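Local coordinates for protein putative oxidoreductase (Bacteroides fragilis NCTC 9343, PDB 3FHL) that probably acts as a nucleotide-dependent oxidoreductase of the Gfo/Idh/MocA family, with an NAD-binding Rossmann fold joined to a C-terminal alpha/beta domain, at residues G144-Y156 with A224-L236. Sequence-based numbering, arbitrary orientation.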
loop_
_atom_site.group_PDB
_atom_site.type_symbol
_atom_site.label_atom_id
_atom_site.label_comp_id
_atom_site.label_asym_id
_atom_site.label_seq_id
_atom_site.Cartn_x
_atom_site.Cartn_y
_atom_site.Cartn_z
ATOM N N GLY C 144 10.627 -0.649 -18.927
ATOM C CA GLY C 144 11.620 -1.717 -18.979
ATOM C C GLY C 144 10.921 -3.001 -18.586
ATOM O O GLY C 144 9.802 -3.248 -19.014
ATOM N N ARG C 145 11.576 -3.826 -17.774
ATOM C CA ARG C 145 10.932 -5.026 -17.223
ATOM C C ARG C 145 10.107 -4.616 -15.996
ATOM O O ARG C 145 10.656 -4.028 -15.069
ATOM C CB ARG C 145 11.994 -6.047 -16.834
ATOM C CG ARG C 145 11.478 -7.211 -16.010
ATOM C CD ARG C 145 12.530 -8.280 -15.809
ATOM N NE ARG C 145 13.793 -7.796 -15.246
ATOM C CZ ARG C 145 14.068 -7.737 -13.944
ATOM N NH1 ARG C 145 13.156 -8.093 -13.049
ATOM N NH2 ARG C 145 15.254 -7.305 -13.534
ATOM N N LEU C 146 8.807 -4.911 -15.994
ATOM C CA LEU C 146 7.947 -4.567 -14.852
ATOM C C LEU C 146 8.280 -5.434 -13.645
ATOM O O LEU C 146 8.460 -6.661 -13.771
ATOM C CB LEU C 146 6.462 -4.723 -15.194
ATOM C CG LEU C 146 5.441 -4.230 -14.149
ATOM C CD1 LEU C 146 5.336 -2.728 -14.174
ATOM C CD2 LEU C 146 4.089 -4.870 -14.392
ATOM N N VAL C 147 8.374 -4.794 -12.476
ATOM C CA VAL C 147 8.636 -5.522 -11.229
ATOM C C VAL C 147 7.529 -5.387 -10.189
ATOM O O VAL C 147 7.400 -6.243 -9.309
ATOM C CB VAL C 147 10.025 -5.167 -10.613
ATOM C CG1 VAL C 147 11.142 -5.381 -11.625
ATOM C CG2 VAL C 147 10.061 -3.725 -10.081
ATOM N N GLU C 148 6.716 -4.333 -10.284
ATOM C CA GLU C 148 5.681 -4.106 -9.283
ATOM C C GLU C 148 4.450 -3.426 -9.864
ATOM O O GLU C 148 4.573 -2.524 -10.679
ATOM C CB GLU C 148 6.233 -3.280 -8.101
ATOM C CG GLU C 148 5.190 -3.004 -7.008
ATOM C CD GLU C 148 5.777 -2.534 -5.680
ATOM O OE1 GLU C 148 6.800 -1.807 -5.696
ATOM O OE2 GLU C 148 5.188 -2.887 -4.627
ATOM N N TYR C 149 3.279 -3.869 -9.413
ATOM C CA TYR C 149 1.996 -3.372 -9.884
ATOM C C TYR C 149 1.137 -3.137 -8.660
ATOM O O TYR C 149 0.849 -4.073 -7.899
ATOM C CB TYR C 149 1.348 -4.455 -10.764
ATOM C CG TYR C 149 -0.075 -4.216 -11.230
ATOM C CD1 TYR C 149 -0.329 -3.493 -12.404
ATOM C CD2 TYR C 149 -1.158 -4.753 -10.531
ATOM C CE1 TYR C 149 -1.620 -3.315 -12.862
ATOM C CE2 TYR C 149 -2.461 -4.575 -10.969
ATOM C CZ TYR C 149 -2.684 -3.861 -12.145
ATOM O OH TYR C 149 -3.966 -3.677 -12.582
ATOM N N GLU C 150 0.729 -1.889 -8.481
ATOM C CA GLU C 150 -0.164 -1.506 -7.394
ATOM C C GLU C 150 -1.399 -0.876 -7.970
ATOM O O GLU C 150 -1.310 0.022 -8.813
ATOM C CB GLU C 150 0.513 -0.501 -6.469
ATOM C CG GLU C 150 1.752 -1.071 -5.772
ATOM C CD GLU C 150 2.673 0.002 -5.240
ATOM O OE1 GLU C 150 2.206 0.930 -4.542
ATOM O OE2 GLU C 150 3.878 -0.089 -5.522
ATOM N N SER C 151 -2.553 -1.322 -7.503
ATOM C CA SER C 151 -3.811 -0.819 -8.024
ATOM C C SER C 151 -4.738 -0.578 -6.834
ATOM O O SER C 151 -4.999 -1.484 -6.051
ATOM C CB SER C 151 -4.392 -1.839 -9.034
ATOM O OG SER C 151 -5.745 -1.573 -9.369
ATOM N N THR C 152 -5.230 0.650 -6.696
ATOM C CA THR C 152 -5.981 1.053 -5.521
ATOM C C THR C 152 -7.189 1.908 -5.860
ATOM O O THR C 152 -7.068 2.826 -6.664
ATOM C CB THR C 152 -5.086 1.921 -4.571
ATOM O OG1 THR C 152 -3.908 1.195 -4.227
ATOM C CG2 THR C 152 -5.835 2.372 -3.283
ATOM N N PHE C 153 -8.339 1.615 -5.247
ATOM C CA PHE C 153 -9.458 2.563 -5.228
ATOM C C PHE C 153 -9.549 3.314 -3.899
ATOM O O PHE C 153 -10.040 2.793 -2.891
ATOM C CB PHE C 153 -10.800 1.876 -5.505
ATOM C CG PHE C 153 -11.120 1.694 -6.962
ATOM C CD1 PHE C 153 -11.006 2.756 -7.862
ATOM C CD2 PHE C 153 -11.578 0.461 -7.432
ATOM C CE1 PHE C 153 -11.321 2.583 -9.209
ATOM C CE2 PHE C 153 -11.893 0.281 -8.782
ATOM C CZ PHE C 153 -11.763 1.340 -9.667
ATOM N N ALA C 154 -9.090 4.560 -3.919
ATOM C CA ALA C 154 -9.089 5.417 -2.754
ATOM C C ALA C 154 -10.391 6.198 -2.673
ATOM O O ALA C 154 -10.782 6.891 -3.620
ATOM C CB ALA C 154 -7.915 6.353 -2.835
ATOM N N ARG C 155 -11.078 6.078 -1.549
ATOM C CA ARG C 155 -12.309 6.832 -1.345
ATOM C C ARG C 155 -12.296 7.457 0.043
ATOM O O ARG C 155 -11.505 7.070 0.891
ATOM C CB ARG C 155 -13.532 5.915 -1.505
ATOM C CG ARG C 155 -13.709 5.343 -2.915
ATOM C CD ARG C 155 -15.123 4.830 -3.150
ATOM N NE ARG C 155 -15.369 4.525 -4.560
ATOM C CZ ARG C 155 -16.426 3.859 -5.023
ATOM N NH1 ARG C 155 -17.358 3.403 -4.189
ATOM N NH2 ARG C 155 -16.543 3.639 -6.328
ATOM N N TYR C 156 -13.170 8.428 0.268
ATOM C CA TYR C 156 -13.310 9.013 1.581
ATOM C C TYR C 156 -14.776 9.287 1.880
ATOM O O TYR C 156 -15.344 10.256 1.382
ATOM C CB TYR C 156 -12.454 10.290 1.750
ATOM C CG TYR C 156 -12.581 10.877 3.144
ATOM C CD1 TYR C 156 -11.988 10.247 4.242
ATOM C CD2 TYR C 156 -13.338 12.028 3.376
ATOM C CE1 TYR C 156 -12.130 10.760 5.523
ATOM C CE2 TYR C 156 -13.501 12.539 4.650
ATOM C CZ TYR C 156 -12.889 11.900 5.723
ATOM O OH TYR C 156 -13.036 12.395 6.995
ATOM N N ALA C 224 3.562 -13.841 -14.939
ATOM C CA ALA C 224 4.636 -12.972 -14.476
ATOM C C ALA C 224 4.876 -13.226 -12.980
ATOM O O ALA C 224 4.538 -12.382 -12.148
ATOM C CB ALA C 224 4.261 -11.514 -14.720
ATOM N N PRO C 225 5.455 -14.396 -12.630
ATOM C CA PRO C 225 5.470 -14.787 -11.215
ATOM C C PRO C 225 6.428 -14.009 -10.295
ATOM O O PRO C 225 6.363 -14.189 -9.082
ATOM C CB PRO C 225 5.826 -16.285 -11.264
ATOM C CG PRO C 225 6.607 -16.445 -12.509
ATOM C CD PRO C 225 6.115 -15.407 -13.489
ATOM N N ASN C 226 7.271 -13.145 -10.863
ATOM C CA ASN C 226 8.192 -12.302 -10.096
ATOM C C ASN C 226 7.714 -10.862 -9.940
ATOM O O ASN C 226 8.423 -10.033 -9.350
ATOM C CB ASN C 226 9.561 -12.269 -10.759
ATOM C CG ASN C 226 10.216 -13.626 -10.810
ATOM O OD1 ASN C 226 9.988 -14.477 -9.952
ATOM N ND2 ASN C 226 11.043 -13.837 -11.828
ATOM N N VAL C 227 6.540 -10.551 -10.493
ATOM C CA VAL C 227 5.955 -9.211 -10.323
ATOM C C VAL C 227 5.188 -9.171 -9.007
ATOM O O VAL C 227 4.371 -10.058 -8.726
ATOM C CB VAL C 227 5.021 -8.784 -11.517
ATOM C CG1 VAL C 227 4.389 -7.397 -11.264
ATOM C CG2 VAL C 227 5.800 -8.715 -12.820
ATOM N N LYS C 228 5.451 -8.130 -8.214
ATOM C CA LYS C 228 4.799 -7.927 -6.938
ATOM C C LYS C 228 3.476 -7.197 -7.140
ATOM O O LYS C 228 3.460 -6.109 -7.715
ATOM C CB LYS C 228 5.743 -7.148 -6.010
ATOM C CG LYS C 228 7.111 -7.813 -5.836
ATOM C CD LYS C 228 6.993 -9.133 -5.061
ATOM C CE LYS C 228 8.368 -9.690 -4.706
ATOM N NZ LYS C 228 8.280 -11.104 -4.266
ATOM N N ILE C 229 2.384 -7.806 -6.669
ATOM C CA ILE C 229 1.029 -7.280 -6.871
ATOM C C ILE C 229 0.374 -6.827 -5.572
ATOM O O ILE C 229 0.278 -7.593 -4.620
ATOM C CB ILE C 229 0.094 -8.333 -7.545
ATOM C CG1 ILE C 229 0.537 -8.626 -8.978
ATOM C CG2 ILE C 229 -1.372 -7.874 -7.525
ATOM C CD1 ILE C 229 -0.439 -9.481 -9.748
ATOM N N THR C 230 -0.084 -5.577 -5.536
ATOM C CA THR C 230 -0.892 -5.103 -4.410
ATOM C C THR C 230 -2.195 -4.521 -4.925
ATOM O O THR C 230 -2.185 -3.607 -5.756
ATOM C CB THR C 230 -0.182 -3.996 -3.589
ATOM O OG1 THR C 230 1.134 -4.413 -3.249
ATOM C CG2 THR C 230 -0.930 -3.715 -2.308
ATOM N N LEU C 231 -3.314 -5.031 -4.418
ATOM C CA LEU C 231 -4.636 -4.468 -4.713
ATOM C C LEU C 231 -5.260 -3.926 -3.429
ATOM O O LEU C 231 -5.268 -4.601 -2.396
ATOM C CB LEU C 231 -5.546 -5.528 -5.364
ATOM C CG LEU C 231 -4.897 -6.385 -6.466
ATOM C CD1 LEU C 231 -5.813 -7.529 -6.863
ATOM C CD2 LEU C 231 -4.571 -5.524 -7.697
ATOM N N LYS C 232 -5.780 -2.707 -3.487
ATOM C CA LYS C 232 -6.253 -2.037 -2.283
ATOM C C LYS C 232 -7.486 -1.213 -2.535
ATOM O O LYS C 232 -7.648 -0.658 -3.616
ATOM C CB LYS C 232 -5.198 -1.050 -1.786
ATOM C CG LYS C 232 -4.232 -1.550 -0.776
ATOM C CD LYS C 232 -3.333 -0.401 -0.283
ATOM C CE LYS C 232 -3.861 0.246 0.982
ATOM N NZ LYS C 232 -2.788 1.118 1.591
ATOM N N ALA C 233 -8.325 -1.094 -1.512
ATOM C CA ALA C 233 -9.371 -0.068 -1.502
ATOM C C ALA C 233 -9.732 0.291 -0.081
ATOM O O ALA C 233 -9.593 -0.532 0.817
ATOM C CB ALA C 233 -10.619 -0.520 -2.255
ATOM N N SER C 234 -10.224 1.514 0.114
ATOM C CA SER C 234 -10.574 1.984 1.443
ATOM C C SER C 234 -11.545 3.140 1.324
ATOM O O SER C 234 -11.465 3.923 0.380
ATOM C CB SER C 234 -9.318 2.446 2.204
ATOM O OG SER C 234 -9.648 2.923 3.508
ATOM N N TYR C 235 -12.448 3.232 2.295
ATOM C CA TYR C 235 -13.341 4.379 2.425
ATOM C C TYR C 235 -12.781 5.465 3.345
ATOM O O TYR C 235 -13.444 6.465 3.601
ATOM C CB TYR C 235 -14.716 3.932 2.915
ATOM C CG TYR C 235 -15.678 3.593 1.799
ATOM C CD1 TYR C 235 -16.102 4.568 0.897
ATOM C CD2 TYR C 235 -16.173 2.303 1.654
ATOM C CE1 TYR C 235 -16.995 4.265 -0.118
ATOM C CE2 TYR C 235 -17.074 1.991 0.644
ATOM C CZ TYR C 235 -17.471 2.972 -0.243
ATOM O OH TYR C 235 -18.352 2.653 -1.253
ATOM N N LEU C 236 -11.557 5.279 3.830
ATOM C CA LEU C 236 -10.915 6.309 4.646
ATOM C C LEU C 236 -9.530 6.668 4.134
ATOM O O LEU C 236 -8.512 6.294 4.730
ATOM C CB LEU C 236 -10.869 5.873 6.114
ATOM C CG LEU C 236 -12.192 5.913 6.889
ATOM C CD1 LEU C 236 -11.925 5.414 8.316
ATOM C CD2 LEU C 236 -12.813 7.326 6.890
HETATM O O HOH W 1 3.091 -4.599 -5.037
HETATM O O HOH W 2 -2.266 -1.278 -3.994
#
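Eight backbone hydrogen bonds knit segments 144-156 and 224-236 together in parallel, beginning where Lys228 N meets Val147 O at 2.9 Å and ending where Arg155 N, just beyond strand 146-154, donates to Ser234 O. On the face bearing Tyr149, Ser151 and Phe153, apolar groups meet and pack against helix 180-191. Leu231 CD2 lies 4.0 Å from Tyr149 CE2, at the edge of the ring, and also touches Ser151 CB; the methyl of Ala233 is small enough to sit beside Phe153 CB. Polar chains occupy the other face, turned to the second subunit. Water 1 joins Glu148 OE2 (2.7 Å) to Thr230 OG1 (2.7 Å), while Lys232 CB rests on Thr152 CG2 at 3.8 Å. The carboxylates of Glu148 and Glu150 each pair with Lys232 of the second subunit, whose long chain carries its ammonium group across the interface. Past the strand ends, Arg155, extended from CG to NE, runs alongside Tyr235: Arg155 CD packs 3.6 Å from Tyr235 CE1, and Arg155 NH1 makes a weak hydrogen bond to Tyr235 OH (3.2 Å), with guanidinium and ring planes 59° apart. This parallel pair lies within the largely antiparallel sheet of the Gfo/Idh/MocA C-terminal domain, whose polar face here helps build the dimer interface.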